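Side-chain contacts in FMN reductase (NADPH) (Bacillus subtilis, PDB 3N2S), which catalyses the NADPH-dependent reduction of FMN as a flavin-binding homodimer, and also reduces nitroaromatic compounds, quinones and azo dyes: residues Asp28-Ser33 and Glu126-Gly131; His154-Phe159 and Asn238-Glu243; Lys178-His183 and Arg195-Thr200. One frame throughout, in Å; residues are numbered along the deposited sequence.

Overall arrangement
The three contacts lie well apart, with centres about 27 Å (1 and 2), about 33 Å (1 and 3) and about 34 Å (2 and 3) from one another, and none touches another. Contacts 1 and 2 fall on opposite sides of the chain's centre but share elements: strand 155-164 of the four-stranded antiparallel sheet and helix 104-127 contribute to the surroundings of both. Along the chain contact 1 closes before contact 2 opens, and both segments of contact 3 fall between the two of contact 2. Contact 3 belongs to the extension after strand 155-164. All three touch the second subunit, and 28-33 of one chain meets 178-183 of the other, tying the extension to the dimer.

Contact 1. Residues Asp28-Ser33 and Glu126-Gly131; sequences DTLVKS and ESMGLG
The terminal methyl of selenomethionine M128 is the atom of its side chain that comes closest to 28-33, where it meets both L30 and T29. Its CE lies 3.4 Å from CD2 of L30, tighter than usual for two methyl carbons, and 3.7 Å from CG2 of T29. Both side chains cross M128 obliquely, and CE alone of M128 makes the close approaches, to CD2 and more loosely CG of L30 and to CG2 of T29. M128 runs out extended through chi2 and then bends at chi3 (-130°), a turn that swings CE out of the line of the chain and towards the helix.

L30 sets off across the line between the segments and brings CD2 round to M128. The CB of T29 is directed toward 126-131. Its CG2 stands anti to the backbone N, which puts the methyl towards M128 while OG1 turns back along the helix to bond with E25 O. T29 O is gripped twice, by S33 N and by S33 OG at 2.8 Å; these donors come from opposite faces of the carbonyl plane.

L30 is buried further by M121, A124 and A125 of helix 104-127 and by V163 of strand 155-164. I5 of the second subunit packs on both T29 and M128, and D28 makes a salt bridge with K178 of that subunit, so the contact borders the dimer interface.

M128 lies where helix 104-127 ends in a Schellman motif: G129 takes positive phi (87°) and its N bonds E126 O at 3.1 Å. Helix 24-35 packing on this helix end beside the sheet belongs to the alpha-beta-alpha sandwich of the nitroreductase fold.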
loop_
_atom_site.group_PDB
_atom_site.type_symbol
_atom_site.label_atom_id
_atom_site.label_comp_id
_atom_site.label_asym_id
_atom_site.label_seq_id
_atom_site.Cartn_x
_atom_site.Cartn_y
_atom_site.Cartn_z
ATOM N N ASP A 28 -6.499 13.791 -14.296
ATOM C CA ASP A 28 -7.827 13.488 -13.779
ATOM C C ASP A 28 -8.085 11.974 -13.698
ATOM O O ASP A 28 -8.523 11.490 -12.654
ATOM C CB ASP A 28 -8.913 14.188 -14.609
ATOM C CG ASP A 28 -10.279 13.991 -14.018
ATOM O OD1 ASP A 28 -10.559 14.609 -12.979
ATOM O OD2 ASP A 28 -11.042 13.165 -14.559
ATOM N N THR A 29 -7.775 11.240 -14.775
ATOM C CA THR A 29 -7.961 9.784 -14.871
ATOM C C THR A 29 -7.092 9.068 -13.814
ATOM O O THR A 29 -7.588 8.171 -13.138
ATOM C CB THR A 29 -7.678 9.320 -16.305
ATOM O OG1 THR A 29 -8.633 9.925 -17.168
ATOM C CG2 THR A 29 -7.738 7.815 -16.471
ATOM N N LEU A 30 -5.823 9.502 -13.661
ATOM C CA LEU A 30 -4.884 8.941 -12.683
ATOM C C LEU A 30 -5.392 9.112 -11.247
ATOM O O LEU A 30 -5.372 8.150 -10.475
ATOM C CB LEU A 30 -3.492 9.569 -12.850
ATOM C CG LEU A 30 -2.724 9.189 -14.113
ATOM C CD1 LEU A 30 -1.429 9.929 -14.193
ATOM C CD2 LEU A 30 -2.516 7.693 -14.209
ATOM N N VAL A 31 -5.881 10.316 -10.908
ATOM C CA VAL A 31 -6.431 10.624 -9.584
ATOM C C VAL A 31 -7.696 9.781 -9.308
ATOM O O VAL A 31 -7.784 9.145 -8.258
ATOM C CB VAL A 31 -6.652 12.146 -9.368
ATOM C CG1 VAL A 31 -7.409 12.420 -8.062
ATOM C CG2 VAL A 31 -5.319 12.901 -9.391
ATOM N N LYS A 32 -8.647 9.754 -10.247
ATOM C CA LYS A 32 -9.874 8.939 -10.112
ATOM C C LYS A 32 -9.531 7.451 -9.945
ATOM O O LYS A 32 -10.174 6.759 -9.156
ATOM C CB LYS A 32 -10.817 9.128 -11.327
ATOM C CG LYS A 32 -11.508 10.499 -11.356
ATOM C CD LYS A 32 -12.301 10.725 -12.648
ATOM C CE LYS A 32 -13.488 9.811 -12.838
ATOM N NZ LYS A 32 -13.970 9.824 -14.245
ATOM N N SER A 33 -8.533 6.965 -10.702
ATOM C CA SER A 33 -8.092 5.572 -10.617
ATOM C C SER A 33 -7.556 5.268 -9.223
ATOM O O SER A 33 -7.924 4.249 -8.634
ATOM C CB SER A 33 -7.022 5.284 -11.663
ATOM O OG SER A 33 -7.589 5.340 -12.963
ATOM N N GLU A 126 0.587 2.986 -16.393
ATOM C CA GLU A 126 1.233 1.961 -17.214
ATOM C C GLU A 126 0.333 1.436 -18.330
ATOM O O GLU A 126 0.822 1.200 -19.432
ATOM C CB GLU A 126 1.797 0.833 -16.338
ATOM C CG GLU A 126 2.980 1.364 -15.541
ATOM C CD GLU A 126 3.597 0.417 -14.537
ATOM O OE1 GLU A 126 2.861 -0.346 -13.874
ATOM O OE2 GLU A 126 4.829 0.505 -14.361
ATOM N N SER A 127 -0.988 1.314 -18.072
ATOM C CA SER A 127 -1.956 0.872 -19.090
ATOM C C SER A 127 -2.073 1.902 -20.245
ATOM O O SER A 127 -2.418 1.520 -21.368
ATOM C CB SER A 127 -3.322 0.625 -18.464
ATOM O OG SER A 127 -4.004 1.834 -18.167
HETATM N N MSE A 128 -1.759 3.189 -19.967
HETATM C CA MSE A 128 -1.805 4.280 -20.953
HETATM C C MSE A 128 -0.498 4.393 -21.748
HETATM O O MSE A 128 -0.384 5.257 -22.612
HETATM C CB MSE A 128 -2.073 5.627 -20.253
HETATM C CG MSE A 128 -3.456 5.749 -19.627
HETATM SE SE MSE A 128 -3.547 7.404 -18.597
HETATM C CE MSE A 128 -4.218 6.786 -16.993
ATOM N N GLY A 129 0.478 3.560 -21.419
ATOM C CA GLY A 129 1.803 3.585 -22.035
ATOM C C GLY A 129 2.736 4.555 -21.334
ATOM O O GLY A 129 3.825 4.860 -21.836
ATOM N N LEU A 130 2.323 5.072 -20.162
ATOM C CA LEU A 130 3.198 5.970 -19.417
ATOM C C LEU A 130 4.116 5.136 -18.518
ATOM O O LEU A 130 3.824 3.982 -18.236
ATOM C CB LEU A 130 2.389 6.990 -18.560
ATOM C CG LEU A 130 1.452 7.948 -19.315
ATOM C CD1 LEU A 130 0.419 8.555 -18.373
ATOM C CD2 LEU A 130 2.243 9.025 -20.065
ATOM N N GLY A 131 5.222 5.730 -18.102
ATOM C CA GLY A 131 6.165 5.122 -17.181
ATOM C C GLY A 131 5.999 5.738 -15.808
ATOM O O GLY A 131 5.534 6.889 -15.688
#

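Contact 2. Residues His154-Phe159 and Asn238-Glu243; sequences HVLPLF and NDYVKE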
loop_
_atom_site.group_PDB
_atom_site.type_symbol
_atom_site.label_atom_id
_atom_site.label_comp_id
_atom_site.label_asym_id
_atom_site.label_seq_id
_atom_site.Cartn_x
_atom_site.Cartn_y
_atom_site.Cartn_z
ATOM N N HIS A 154 -1.070 15.922 11.179
ATOM C CA HIS A 154 -1.868 14.737 10.781
ATOM C C HIS A 154 -1.784 14.421 9.287
ATOM O O HIS A 154 -2.622 13.687 8.755
ATOM C CB HIS A 154 -3.325 14.796 11.285
ATOM C CG HIS A 154 -3.405 14.965 12.765
ATOM N ND1 HIS A 154 -3.002 13.961 13.623
ATOM C CD2 HIS A 154 -3.777 16.042 13.485
ATOM C CE1 HIS A 154 -3.166 14.451 14.841
ATOM N NE2 HIS A 154 -3.623 15.702 14.807
ATOM N N VAL A 155 -0.769 14.985 8.620
ATOM C CA VAL A 155 -0.493 14.726 7.201
ATOM C C VAL A 155 0.979 14.300 7.118
ATOM O O VAL A 155 1.859 15.015 7.607
ATOM C CB VAL A 155 -0.853 15.893 6.234
ATOM C CG1 VAL A 155 -0.447 15.564 4.796
ATOM C CG2 VAL A 155 -2.339 16.212 6.282
ATOM N N LEU A 156 1.231 13.099 6.568
ATOM C CA LEU A 156 2.589 12.594 6.456
ATOM C C LEU A 156 2.929 12.230 5.006
ATOM O O LEU A 156 2.425 11.216 4.509
ATOM C CB LEU A 156 2.790 11.358 7.381
ATOM C CG LEU A 156 4.243 10.847 7.538
ATOM C CD1 LEU A 156 5.093 11.827 8.399
ATOM C CD2 LEU A 156 4.266 9.483 8.203
ATOM N N PRO A 157 3.832 12.980 4.331
ATOM C CA PRO A 157 4.256 12.557 2.973
ATOM C C PRO A 157 4.984 11.203 3.093
ATOM O O PRO A 157 5.750 10.995 4.022
ATOM C CB PRO A 157 5.195 13.685 2.520
ATOM C CG PRO A 157 4.864 14.877 3.446
ATOM C CD PRO A 157 4.553 14.201 4.761
ATOM N N LEU A 158 4.639 10.247 2.225
ATOM C CA LEU A 158 5.185 8.888 2.288
ATOM C C LEU A 158 6.172 8.637 1.166
ATOM O O LEU A 158 7.231 8.052 1.392
ATOM C CB LEU A 158 4.034 7.848 2.200
ATOM C CG LEU A 158 2.856 8.031 3.170
ATOM C CD1 LEU A 158 1.798 6.968 2.932
ATOM C CD2 LEU A 158 3.339 7.963 4.635
ATOM N N PHE A 159 5.786 9.013 -0.059
ATOM C CA PHE A 159 6.621 8.823 -1.260
ATOM C C PHE A 159 6.037 9.654 -2.379
ATOM O O PHE A 159 4.847 9.982 -2.355
ATOM C CB PHE A 159 6.662 7.336 -1.708
ATOM C CG PHE A 159 5.293 6.683 -1.770
ATOM C CD1 PHE A 159 4.490 6.822 -2.897
ATOM C CD2 PHE A 159 4.804 5.939 -0.694
ATOM C CE1 PHE A 159 3.220 6.265 -2.929
ATOM C CE2 PHE A 159 3.526 5.373 -0.734
ATOM C CZ PHE A 159 2.742 5.541 -1.848
ATOM N N ASN A 238 11.432 7.725 13.685
ATOM C CA ASN A 238 10.860 7.169 14.928
ATOM C C ASN A 238 10.147 8.278 15.701
ATOM O O ASN A 238 8.981 8.118 16.080
ATOM C CB ASN A 238 11.972 6.550 15.808
ATOM C CG ASN A 238 12.638 5.330 15.241
ATOM O OD1 ASN A 238 12.296 4.827 14.160
ATOM N ND2 ASN A 238 13.633 4.835 15.957
ATOM N N ASP A 239 10.832 9.439 15.854
ATOM C CA ASP A 239 10.288 10.597 16.545
ATOM C C ASP A 239 9.546 11.524 15.621
ATOM O O ASP A 239 8.549 12.092 16.057
ATOM C CB ASP A 239 11.392 11.379 17.283
ATOM C CG ASP A 239 12.088 10.549 18.354
ATOM O OD1 ASP A 239 11.385 9.811 19.096
ATOM O OD2 ASP A 239 13.324 10.621 18.443
ATOM N N TYR A 240 10.033 11.726 14.372
ATOM C CA TYR A 240 9.384 12.658 13.443
ATOM C C TYR A 240 7.940 12.288 13.108
ATOM O O TYR A 240 7.094 13.188 13.052
ATOM C CB TYR A 240 10.217 12.931 12.176
ATOM C CG TYR A 240 9.606 14.015 11.322
ATOM C CD1 TYR A 240 9.809 15.359 11.621
ATOM C CD2 TYR A 240 8.743 13.701 10.276
ATOM C CE1 TYR A 240 9.188 16.359 10.886
ATOM C CE2 TYR A 240 8.105 14.694 9.541
ATOM C CZ TYR A 240 8.342 16.020 9.842
ATOM O OH TYR A 240 7.704 16.992 9.119
ATOM N N VAL A 241 7.643 10.983 12.889
ATOM C CA VAL A 241 6.245 10.608 12.601
ATOM C C VAL A 241 5.300 10.985 13.771
ATOM O O VAL A 241 4.202 11.466 13.532
ATOM C CB VAL A 241 6.029 9.167 12.051
ATOM C CG1 VAL A 241 6.942 8.881 10.860
ATOM C CG2 VAL A 241 6.189 8.111 13.128
ATOM N N LYS A 242 5.770 10.799 15.022
ATOM C CA LYS A 242 5.054 11.150 16.264
ATOM C C LYS A 242 4.801 12.652 16.347
ATOM O O LYS A 242 3.709 13.057 16.745
ATOM C CB LYS A 242 5.839 10.664 17.498
ATOM C CG LYS A 242 5.893 9.148 17.635
ATOM C CD LYS A 242 6.802 8.724 18.771
ATOM C CE LYS A 242 7.075 7.234 18.772
ATOM N NZ LYS A 242 5.890 6.422 19.182
ATOM N N GLU A 243 5.793 13.476 15.920
ATOM C CA GLU A 243 5.723 14.938 15.860
ATOM C C GLU A 243 4.587 15.372 14.924
ATOM O O GLU A 243 3.955 16.401 15.161
ATOM C CB GLU A 243 7.080 15.508 15.378
ATOM C CG GLU A 243 7.228 17.022 15.414
ATOM C CD GLU A 243 8.569 17.540 14.915
ATOM O OE1 GLU A 243 9.596 16.853 15.127
ATOM O OE2 GLU A 243 8.594 18.639 14.317
#
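L156 swings CG anti to its own main-chain nitrogen (chi1 -171°), and with chi2 at 72° its two methyls are directed to different residues of helix 237-243. CD2 goes to V241 and packs on CG1 at 3.8 Å. CD1 goes to Y240, whose CE2 it approaches obliquely at 4.3 Å. On the helix, V241 holds CG1 beside the backbone N (chi1 -51°), which brings this branch to the leucine. Y240 starts out across the line between the segments, and its ring then extends towards the strand.

L156 is also covered by L142 of helix 142-149, F107 of helix 104-127 and F246, while V241 packs on T104 of the second subunit. Another helix residue, N238, accepts a hydrogen bond at OD1 from the backbone N of that same T104. Helix 237-243 thus lies against the start of strand 155-164, an inner strand of the sheet, and against the partner chain.

All three touching residues are buried, and they meet through carbon alone. The polar end of Y240 is provided for outside the pair, where OH bonds OG1 of T146; the contact itself therefore depends on shape and dispersion, without a directional bond to fix its rotation.

Contact 3. Residues Lys178-His183 and Arg195-Thr200; sequences KQAVYH and RHTMNT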
loop_
_atom_site.group_PDB
_atom_site.type_symbol
_atom_site.label_atom_id
_atom_site.label_comp_id
_atom_site.label_asym_id
_atom_site.label_seq_id
_atom_site.Cartn_x
_atom_site.Cartn_y
_atom_site.Cartn_z
ATOM N N LYS A 178 8.621 -17.687 -6.406
ATOM C CA LYS A 178 7.278 -17.798 -5.836
ATOM C C LYS A 178 7.279 -18.400 -4.417
ATOM O O LYS A 178 6.683 -17.824 -3.509
ATOM C CB LYS A 178 6.379 -18.619 -6.786
ATOM C CG LYS A 178 4.957 -18.891 -6.272
ATOM C CD LYS A 178 4.274 -19.952 -7.129
ATOM C CE LYS A 178 2.860 -20.242 -6.691
ATOM N NZ LYS A 178 2.245 -21.295 -7.537
ATOM N N GLN A 179 7.969 -19.538 -4.234
ATOM C CA GLN A 179 8.034 -20.239 -2.959
ATOM C C GLN A 179 8.729 -19.468 -1.794
ATOM O O GLN A 179 8.545 -19.830 -0.627
ATOM C CB GLN A 179 8.502 -21.695 -3.157
ATOM C CG GLN A 179 9.982 -21.878 -3.515
ATOM C CD GLN A 179 10.450 -21.718 -4.954
ATOM O OE1 GLN A 179 11.635 -21.959 -5.250
ATOM N NE2 GLN A 179 9.576 -21.329 -5.885
ATOM N N ALA A 180 9.481 -18.383 -2.104
ATOM C CA ALA A 180 10.045 -17.525 -1.059
ATOM C C ALA A 180 8.949 -16.592 -0.500
ATOM O O ALA A 180 8.979 -16.237 0.672
ATOM C CB ALA A 180 11.167 -16.663 -1.620
ATOM N N VAL A 181 8.042 -16.137 -1.362
ATOM C CA VAL A 181 7.007 -15.152 -0.989
ATOM C C VAL A 181 5.673 -15.777 -0.613
ATOM O O VAL A 181 4.997 -15.272 0.284
ATOM C CB VAL A 181 6.877 -14.098 -2.123
ATOM C CG1 VAL A 181 5.667 -13.179 -1.933
ATOM C CG2 VAL A 181 8.151 -13.273 -2.235
ATOM N N TYR A 182 5.279 -16.846 -1.321
ATOM C CA TYR A 182 3.980 -17.502 -1.149
ATOM C C TYR A 182 4.097 -18.755 -0.307
ATOM O O TYR A 182 4.944 -19.604 -0.588
ATOM C CB TYR A 182 3.348 -17.797 -2.531
ATOM C CG TYR A 182 1.964 -18.417 -2.435
ATOM C CD1 TYR A 182 0.873 -17.669 -2.009
ATOM C CD2 TYR A 182 1.761 -19.765 -2.720
ATOM C CE1 TYR A 182 -0.405 -18.223 -1.946
ATOM C CE2 TYR A 182 0.497 -20.346 -2.605
ATOM C CZ TYR A 182 -0.583 -19.570 -2.212
ATOM O OH TYR A 182 -1.839 -20.115 -2.101
ATOM N N HIS A 183 3.284 -18.844 0.751
ATOM C CA HIS A 183 3.322 -19.942 1.726
ATOM C C HIS A 183 1.931 -20.555 1.778
ATOM O O HIS A 183 0.951 -19.830 1.699
ATOM C CB HIS A 183 3.686 -19.404 3.149
ATOM C CG HIS A 183 4.883 -18.497 3.197
ATOM N ND1 HIS A 183 6.116 -18.956 3.624
ATOM C CD2 HIS A 183 4.997 -17.188 2.864
ATOM C CE1 HIS A 183 6.942 -17.928 3.531
ATOM N NE2 HIS A 183 6.326 -16.846 3.054
ATOM N N ARG A 195 17.400 -21.556 2.317
ATOM C CA ARG A 195 18.731 -21.513 1.710
ATOM C C ARG A 195 18.720 -21.818 0.244
ATOM O O ARG A 195 19.414 -21.139 -0.484
ATOM C CB ARG A 195 19.714 -22.440 2.426
ATOM C CG ARG A 195 20.073 -21.942 3.781
ATOM C CD ARG A 195 21.386 -22.515 4.205
ATOM N NE ARG A 195 21.591 -22.195 5.603
ATOM C CZ ARG A 195 21.889 -23.093 6.521
ATOM N NH1 ARG A 195 22.039 -24.370 6.186
ATOM N NH2 ARG A 195 22.057 -22.725 7.782
ATOM N N HIS A 196 17.937 -22.821 -0.187
ATOM C CA HIS A 196 17.805 -23.237 -1.586
ATOM C C HIS A 196 17.194 -22.105 -2.424
ATOM O O HIS A 196 17.683 -21.823 -3.515
ATOM C CB HIS A 196 16.922 -24.496 -1.685
ATOM C CG HIS A 196 16.782 -25.036 -3.071
ATOM N ND1 HIS A 196 15.625 -24.838 -3.815
ATOM C CD2 HIS A 196 17.660 -25.747 -3.812
ATOM C CE1 HIS A 196 15.842 -25.432 -4.976
ATOM N NE2 HIS A 196 17.054 -25.991 -5.021
ATOM N N THR A 197 16.114 -21.477 -1.924
ATOM C CA THR A 197 15.446 -20.399 -2.662
ATOM C C THR A 197 16.316 -19.154 -2.730
ATOM O O THR A 197 16.391 -18.537 -3.781
ATOM C CB THR A 197 14.040 -20.108 -2.088
ATOM O OG1 THR A 197 14.169 -19.745 -0.728
ATOM C CG2 THR A 197 13.105 -21.281 -2.204
HETATM N N MSE A 198 16.963 -18.784 -1.609
HETATM C CA MSE A 198 17.837 -17.608 -1.535
HETATM C C MSE A 198 19.108 -17.777 -2.367
HETATM O O MSE A 198 19.539 -16.813 -2.985
HETATM C CB MSE A 198 18.138 -17.208 -0.090
HETATM C CG MSE A 198 16.867 -16.790 0.691
HETATM SE SE MSE A 198 15.781 -15.391 -0.202
HETATM C CE MSE A 198 17.314 -14.223 -0.642
ATOM N N ASN A 199 19.678 -18.999 -2.416
ATOM C CA ASN A 199 20.852 -19.297 -3.247
ATOM C C ASN A 199 20.487 -19.165 -4.709
ATOM O O ASN A 199 21.250 -18.576 -5.473
ATOM C CB ASN A 199 21.389 -20.728 -2.982
ATOM C CG ASN A 199 22.274 -20.883 -1.772
ATOM O OD1 ASN A 199 22.457 -19.980 -0.952
ATOM N ND2 ASN A 199 22.840 -22.061 -1.636
ATOM N N THR A 200 19.329 -19.729 -5.104
ATOM C CA THR A 200 18.833 -19.676 -6.483
ATOM C C THR A 200 18.619 -18.205 -6.881
ATOM O O THR A 200 19.053 -17.801 -7.953
ATOM C CB THR A 200 17.523 -20.483 -6.613
ATOM O OG1 THR A 200 17.793 -21.833 -6.244
ATOM C CG2 THR A 200 16.944 -20.451 -8.022
#
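A180 and Q179, in the short, weakly bonded helical turn 178-181, pack on T197 of the long helix 191-213. This turn leads into strand 182-184, which pairs in a parallel beta ladder with a strand of the second subunit and so carries the sheet across the dimer interface.

Q179 places CG between the backbone N and the carbonyl carbon (chi1 72°), and a second bend at chi2 (-82°) folds the chain over T197. The two side chains slide past each other in opposite directions. The T197 methyl CG2 lies alongside the glutamine, 3.4 Å from CG and the same 3.4 Å from OE1. T197 uses the remaining branch differently: OG1, set between the backbone N and the carbonyl carbon, sits within reach of its own helix and bonds F194 O and D193 O. CB of A180 is directed toward the helix but stays 4.4 Å from OG1 of T197, a looser contact.

Selenomethionine M198, next to T197, packs on L176 and on L89 of the second subunit. One turn further along the helix, T200 OG1 donates a 2.7 Å hydrogen bond to H196 O, tilted 25° from the carbonyl plane, while T200 N reaches the same oxygen from the opposite face.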